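Local coordinates for protein BvnE (Penicillium brevicompactum, PDB 6U9I) that catalyses, as a fungal isomerase of the pinacolase type, the stereoselective semipinacol rearrangement step of brevianamide assembly, at residues L26-D31 / V38-E43; A102-A107 / L111-Y116. One frame throughout, in Å; residues are numbered along the deposited sequence. Where two conformers were deposited one is given.

Overall arrangement
From the N terminus, the chain runs through helix 14-31 and then turns back on itself. Contact 1 (26-31 with 38-43) closes this short loop, which holds helix 34-37, and so ties the last turns of the long helix to the loop that leads into the short strand 41-42. The chain next supplies strand 45-50, helix 61-74 and strand 78-82 before contact 2 (102-107 with 111-116) closes the hairpin of strands 96-107 and 110-122. The two loops follow in series, neither nesting nor crossing, with centres about 18 Å apart. Strand 78-82 links them: Leu80 N bonds Asn30 OD1, while the same strand pairs with strand 96-107.

Contact 1: residues L26-D31 / V38-E43; sequences LSTMND and VSHRTE
Thr28 faces Ser39 across a thin, largely surface junction, an example of two segments held side by side without any direct hydrogen bond between them. The threonine side chain can be followed outward from its CB, for Thr28 CB already stands 3.8 Å from Ser39 OG. There the side chain branches. With chi1 at 58°, OG1 sits between the backbone N and the carbonyl carbon, and it is hydrogen-bonded to the helix carbonyls of Arg24 and Trp25, one turn back. Thr28 OG1 is also hydrogen-bonded to a water 2.9 Å away, and that water donates in turn to Ser39 O at 3.0 Å. One solvent molecule thus carries the polar link from the helix to the backbone of the returning loop.

The other branch, CG2, is turned beside the backbone N and does the direct touching. Thr28 CG2 rests 3.7 Å from Ser39 OG, a carbon-to-oxygen approach of van der Waals kind, and the same methyl also comes to the edge of the His40 imidazole, near the ring plane and a looser 4.5 Å from His40 CD2. Ser39 OG is hydrogen-bonded to Ala36 O, so the hydroxyl is tied to its own turn while the Thr28 methyl packs against it.

His40 adopts a left-handed helical backbone conformation (phi 57°, psi 45°), which swings the chain away from the helix. Beyond it, His40 and Thr42 make backbone hydrogen bonds to Leu129, and the Arg41 side chain lies against Leu64 of helix 61-74. The whole is a helix-to-strand connection through a short intervening helix, bridged by water at the rim of an alpha+beta fold whose layout is consistent with the NTF2-like family.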
loop_
_atom_site.group_PDB
_atom_site.type_symbol
_atom_site.label_atom_id
_atom_site.label_comp_id
_atom_site.label_asym_id
_atom_site.label_seq_id
_atom_site.Cartn_x
_atom_site.Cartn_y
_atom_site.Cartn_z
ATOM N N LEU A 26 -15.890 2.349 -2.352
ATOM C CA LEU A 26 -15.836 1.026 -2.964
ATOM C C LEU A 26 -17.123 0.716 -3.723
ATOM O O LEU A 26 -17.081 0.165 -4.830
ATOM C CB LEU A 26 -15.607 -0.043 -1.892
ATOM C CG LEU A 26 -14.206 -0.267 -1.313
ATOM C CD1 LEU A 26 -14.256 -1.474 -0.384
ATOM C CD2 LEU A 26 -13.156 -0.493 -2.399
ATOM N N SER A 27 -18.278 1.039 -3.134
ATOM C CA SER A 27 -19.533 0.638 -3.762
ATOM C C SER A 27 -19.776 1.421 -5.044
ATOM O O SER A 27 -20.282 0.864 -6.025
ATOM C CB SER A 27 -20.700 0.811 -2.788
ATOM O OG SER A 27 -21.019 2.180 -2.648
ATOM N N THR A 28 -19.394 2.706 -5.070
ATOM C CA THR A 28 -19.565 3.463 -6.306
ATOM C C THR A 28 -18.555 3.025 -7.358
ATOM O O THR A 28 -18.852 3.073 -8.557
ATOM C CB THR A 28 -19.482 4.976 -6.047
ATOM O OG1 THR A 28 -18.229 5.318 -5.445
ATOM C CG2 THR A 28 -20.609 5.421 -5.118
ATOM N N MET A 29 -17.369 2.575 -6.945
ATOM C CA MET A 29 -16.461 1.991 -7.924
ATOM C C MET A 29 -17.092 0.760 -8.565
ATOM O O MET A 29 -17.031 0.585 -9.787
ATOM C CB MET A 29 -15.122 1.635 -7.274
ATOM C CG MET A 29 -14.210 2.852 -7.026
ATOM S SD MET A 29 -13.677 3.664 -8.544
ATOM C CE MET A 29 -12.342 2.593 -9.065
ATOM N N ASN A 30 -17.726 -0.089 -7.755
ATOM C CA ASN A 30 -18.362 -1.285 -8.293
ATOM C C ASN A 30 -19.602 -0.975 -9.123
ATOM O O ASN A 30 -20.013 -1.813 -9.934
ATOM C CB ASN A 30 -18.694 -2.237 -7.148
ATOM C CG ASN A 30 -17.454 -2.957 -6.650
ATOM O OD1 ASN A 30 -16.663 -3.452 -7.455
ATOM N ND2 ASN A 30 -17.238 -2.952 -5.346
ATOM N N ASP A 31 -20.210 0.200 -8.936
ATOM C CA ASP A 31 -21.265 0.627 -9.850
ATOM C C ASP A 31 -20.739 0.766 -11.270
ATOM O O ASP A 31 -21.499 0.608 -12.232
ATOM C CB ASP A 31 -21.882 1.933 -9.348
ATOM C CG ASP A 31 -22.729 1.726 -8.105
ATOM O OD1 ASP A 31 -23.263 0.602 -7.919
ATOM O OD2 ASP A 31 -22.869 2.679 -7.318
ATOM N N VAL A 38 -16.348 8.774 -10.150
ATOM C CA VAL A 38 -15.780 10.047 -9.724
ATOM C C VAL A 38 -16.710 10.781 -8.757
ATOM O O VAL A 38 -16.546 11.970 -8.526
ATOM C CB VAL A 38 -15.417 10.930 -10.934
ATOM C CG1 VAL A 38 -14.467 10.182 -11.877
ATOM C CG2 VAL A 38 -16.674 11.406 -11.672
ATOM N N SER A 39 -17.673 10.081 -8.161
ATOM C CA SER A 39 -18.641 10.755 -7.310
ATOM C C SER A 39 -18.077 10.986 -5.911
ATOM O O SER A 39 -17.134 10.318 -5.475
ATOM C CB SER A 39 -19.939 9.942 -7.215
ATOM O OG SER A 39 -19.694 8.680 -6.626
ATOM N N HIS A 40 -18.688 11.947 -5.201
ATOM C CA HIS A 40 -18.366 12.251 -3.799
ATOM C C HIS A 40 -16.890 12.605 -3.618
ATOM O O HIS A 40 -16.223 12.134 -2.692
ATOM C CB HIS A 40 -18.759 11.097 -2.874
ATOM C CG HIS A 40 -20.195 10.692 -3.009
ATOM N ND1 HIS A 40 -21.227 11.449 -2.501
ATOM C CD2 HIS A 40 -20.768 9.629 -3.618
ATOM C CE1 HIS A 40 -22.378 10.857 -2.774
ATOM N NE2 HIS A 40 -22.127 9.755 -3.457
ATOM N N ARG A 41 -16.394 13.450 -4.511
ATOM C CA ARG A 41 -15.038 13.972 -4.450
ATOM C C ARG A 41 -15.094 15.489 -4.333
ATOM O O ARG A 41 -16.031 16.125 -4.827
ATOM C CB ARG A 41 -14.221 13.569 -5.694
ATOM C CG ARG A 41 -13.789 12.099 -5.726
ATOM C CD ARG A 41 -13.385 11.617 -7.122
ATOM N NE ARG A 41 -12.221 12.312 -7.683
ATOM C CZ ARG A 41 -10.991 11.801 -7.771
ATOM N NH1 ARG A 41 -10.009 12.520 -8.314
ATOM N NH2 ARG A 41 -10.739 10.579 -7.330
ATOM N N THR A 42 -14.091 16.063 -3.674
ATOM C CA THR A 42 -13.955 17.519 -3.680
ATOM C C THR A 42 -13.575 18.002 -5.079
ATOM O O THR A 42 -13.142 17.229 -5.934
ATOM C CB THR A 42 -12.890 17.985 -2.690
ATOM O OG1 THR A 42 -11.620 17.465 -3.103
ATOM C CG2 THR A 42 -13.209 17.547 -1.283
ATOM N N GLU A 43 -13.693 19.319 -5.305
ATOM C CA GLU A 43 -13.423 19.830 -6.646
ATOM C C GLU A 43 -11.960 19.662 -7.039
ATOM O O GLU A 43 -11.664 19.432 -8.215
ATOM C CB GLU A 43 -13.847 21.300 -6.759
ATOM C CG GLU A 43 -15.339 21.517 -6.490
ATOM C CD GLU A 43 -16.232 20.623 -7.353
ATOM O OE1 GLU A 43 -17.230 20.085 -6.819
ATOM O OE2 GLU A 43 -15.940 20.463 -8.563
HETATM O O HOH W 1 -17.662 7.757 -4.075
#

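Contact 2: residues A102-A107 / L111-Y116; sequences ASYAEA and LYENEY
The beta hairpin of strands 96-107 and 110-122 shows how an antiparallel pair can be reinforced by hydroxyls where its backbone bonding weakens. Ala105 and Tyr112 form a regular hydrogen-bonded pair: Tyr112 N reaches Ala105 O at 2.8 Å with an almost straight N-H...O angle of 176°, and Ala105 N bonds back to Tyr112 O. Further along, Ser103 N donates to Asn114 O at 2.9 Å, but the return bond from Asn114 N to Ser103 O is long and weak. Asn114 N also turns to Ser103 OG, 3.2 Å away, so the serine hydroxyl makes good part of the loss.

That hydroxyl starts a polar chain. With OG set between the backbone N and the carbonyl carbon (chi1 65°), Ser103 comes to the edge of the Tyr116 ring, and Ser103 OG meets Tyr116 OH at 2.6 Å. Tyr116 OH is in turn hydrogen-bonded to Tyr112 OH, which accepts a bond from Asn114 ND2 and lies close to the plane of that amide. The Tyr112 ring extends obliquely past Ser103 OG and meets Phe144 of helix 138-150 edge-to-face. A phenylalanine in place of Tyr112 would probably leave Tyr116 OH and Asn114 ND2 each short of one partner, with the Asn114 amide then relying on its other bonds, such as Glu115 N to OD1.

Ala102, Glu106, Leu111 and Glu115 point to the sheet face opposite Ala105 and Tyr112; there Glu115 OE2 accepts a bond from Arg52 N of the second subunit. Leu111 CD2 lies 3.8 Å from Glu106 CG, the two side chains running alongside each other, and also touches the Tyr104 ring, 3.9 Å from Tyr104 CE2. Glu106 OE1 is held by Asn77, while Glu106 OE2, in the plane of the Tyr104 ring, receives Tyr104 OH on its anti lone pair at 2.6 Å.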
loop_
_atom_site.group_PDB
_atom_site.type_symbol
_atom_site.label_atom_id
_atom_site.label_comp_id
_atom_site.label_asym_id
_atom_site.label_seq_id
_atom_site.Cartn_x
_atom_site.Cartn_y
_atom_site.Cartn_z
ATOM N N ALA A 102 -8.285 -5.940 -3.889
ATOM C CA ALA A 102 -8.163 -6.754 -5.089
ATOM C C ALA A 102 -9.175 -6.276 -6.119
ATOM O O ALA A 102 -10.328 -5.983 -5.778
ATOM C CB ALA A 102 -8.419 -8.237 -4.779
ATOM N N SER A 103 -8.748 -6.199 -7.376
ATOM C CA SER A 103 -9.656 -5.891 -8.470
ATOM C C SER A 103 -9.827 -7.117 -9.357
ATOM O O SER A 103 -8.934 -7.963 -9.466
ATOM C CB SER A 103 -9.157 -4.702 -9.306
ATOM O OG SER A 103 -7.946 -5.028 -9.962
ATOM N N TYR A 104 -10.997 -7.213 -9.978
ATOM C CA TYR A 104 -11.279 -8.252 -10.953
ATOM C C TYR A 104 -12.087 -7.635 -12.079
ATOM O O TYR A 104 -13.002 -6.842 -11.831
ATOM C CB TYR A 104 -12.049 -9.423 -10.310
ATOM C CG TYR A 104 -12.623 -10.419 -11.301
ATOM C CD1 TYR A 104 -13.825 -10.169 -11.962
ATOM C CD2 TYR A 104 -11.970 -11.616 -11.569
ATOM C CE1 TYR A 104 -14.350 -11.074 -12.873
ATOM C CE2 TYR A 104 -12.495 -12.530 -12.470
ATOM C CZ TYR A 104 -13.685 -12.252 -13.119
ATOM O OH TYR A 104 -14.213 -13.156 -14.021
ATOM N N ALA A 105 -11.756 -8.006 -13.311
ATOM C CA ALA A 105 -12.573 -7.606 -14.447
ATOM C C ALA A 105 -12.297 -8.558 -15.600
ATOM O O ALA A 105 -11.360 -9.358 -15.563
ATOM C CB ALA A 105 -12.308 -6.160 -14.857
ATOM N N GLU A 106 -13.134 -8.458 -16.627
ATOM C CA GLU A 106 -13.035 -9.301 -17.810
ATOM C C GLU A 106 -12.794 -8.395 -19.004
ATOM O O GLU A 106 -13.576 -7.471 -19.258
ATOM C CB GLU A 106 -14.303 -10.147 -17.986
ATOM C CG GLU A 106 -14.416 -11.270 -16.957
ATOM C CD GLU A 106 -15.843 -11.763 -16.733
ATOM O OE1 GLU A 106 -16.735 -11.421 -17.538
ATOM O OE2 GLU A 106 -16.072 -12.494 -15.742
ATOM N N ALA A 107 -11.696 -8.632 -19.705
ATOM C CA ALA A 107 -11.290 -7.817 -20.837
ATOM C C ALA A 107 -11.174 -8.703 -22.076
ATOM O O ALA A 107 -11.357 -9.920 -22.009
ATOM C CB ALA A 107 -9.976 -7.097 -20.525
ATOM N N LEU A 111 -8.712 -12.205 -18.264
ATOM C CA LEU A 111 -8.976 -11.676 -16.932
ATOM C C LEU A 111 -8.017 -10.551 -16.569
ATOM O O LEU A 111 -6.836 -10.571 -16.929
ATOM C CB LEU A 111 -8.872 -12.784 -15.890
ATOM C CG LEU A 111 -9.909 -13.895 -16.024
ATOM C CD1 LEU A 111 -9.828 -14.832 -14.843
ATOM C CD2 LEU A 111 -11.299 -13.291 -16.145
ATOM N N TYR A 112 -8.540 -9.567 -15.846
ATOM C CA TYR A 112 -7.744 -8.526 -15.206
ATOM C C TYR A 112 -7.866 -8.730 -13.703
ATOM O O TYR A 112 -8.972 -8.650 -13.159
ATOM C CB TYR A 112 -8.236 -7.139 -15.609
ATOM C CG TYR A 112 -7.569 -6.011 -14.855
ATOM C CD1 TYR A 112 -6.314 -5.548 -15.229
ATOM C CD2 TYR A 112 -8.197 -5.404 -13.773
ATOM C CE1 TYR A 112 -5.698 -4.509 -14.550
ATOM C CE2 TYR A 112 -7.589 -4.367 -13.083
ATOM C CZ TYR A 112 -6.338 -3.928 -13.473
ATOM O OH TYR A 112 -5.728 -2.896 -12.792
ATOM N N GLU A 113 -6.750 -9.041 -13.038
ATOM C CA GLU A 113 -6.779 -9.386 -11.609
ATOM C C GLU A 113 -5.614 -8.677 -10.924
ATOM O O GLU A 113 -4.512 -9.228 -10.830
ATOM C CB GLU A 113 -6.706 -10.895 -11.402
ATOM C CG GLU A 113 -7.845 -11.673 -12.029
ATOM C CD GLU A 113 -7.570 -13.161 -12.032
ATOM O OE1 GLU A 113 -6.656 -13.599 -12.770
ATOM O OE2 GLU A 113 -8.249 -13.882 -11.278
ATOM N N ASN A 114 -5.862 -7.470 -10.428
ATOM C CA ASN A 114 -4.803 -6.654 -9.851
ATOM C C ASN A 114 -4.980 -6.553 -8.340
ATOM O O ASN A 114 -5.962 -7.030 -7.759
ATOM C CB ASN A 114 -4.776 -5.260 -10.497
ATOM C CG ASN A 114 -3.360 -4.688 -10.647
ATOM O OD1 ASN A 114 -2.452 -5.024 -9.891
ATOM N ND2 ASN A 114 -3.178 -3.807 -11.627
ATOM N N GLU A 115 -3.993 -5.925 -7.707
ATOM C CA GLU A 115 -3.917 -5.794 -6.259
ATOM C C GLU A 115 -3.343 -4.425 -5.939
ATOM O O GLU A 115 -2.402 -3.976 -6.604
ATOM C CB GLU A 115 -3.037 -6.898 -5.650
ATOM C CG GLU A 115 -2.897 -6.841 -4.130
ATOM C CD GLU A 115 -1.935 -7.894 -3.595
ATOM O OE1 GLU A 115 -1.469 -7.758 -2.438
ATOM O OE2 GLU A 115 -1.645 -8.868 -4.331
ATOM N N TYR A 116 -3.908 -3.753 -4.935
ATOM C CA TYR A 116 -3.518 -2.379 -4.644
ATOM C C TYR A 116 -3.464 -2.140 -3.147
ATOM O O TYR A 116 -4.187 -2.770 -2.373
ATOM C CB TYR A 116 -4.486 -1.337 -5.219
ATOM C CG TYR A 116 -5.078 -1.682 -6.553
ATOM C CD1 TYR A 116 -6.106 -2.620 -6.647
ATOM C CD2 TYR A 116 -4.631 -1.070 -7.717
ATOM C CE1 TYR A 116 -6.656 -2.942 -7.851
ATOM C CE2 TYR A 116 -5.186 -1.400 -8.948
ATOM C CZ TYR A 116 -6.195 -2.329 -9.002
ATOM O OH TYR A 116 -6.780 -2.677 -10.208
#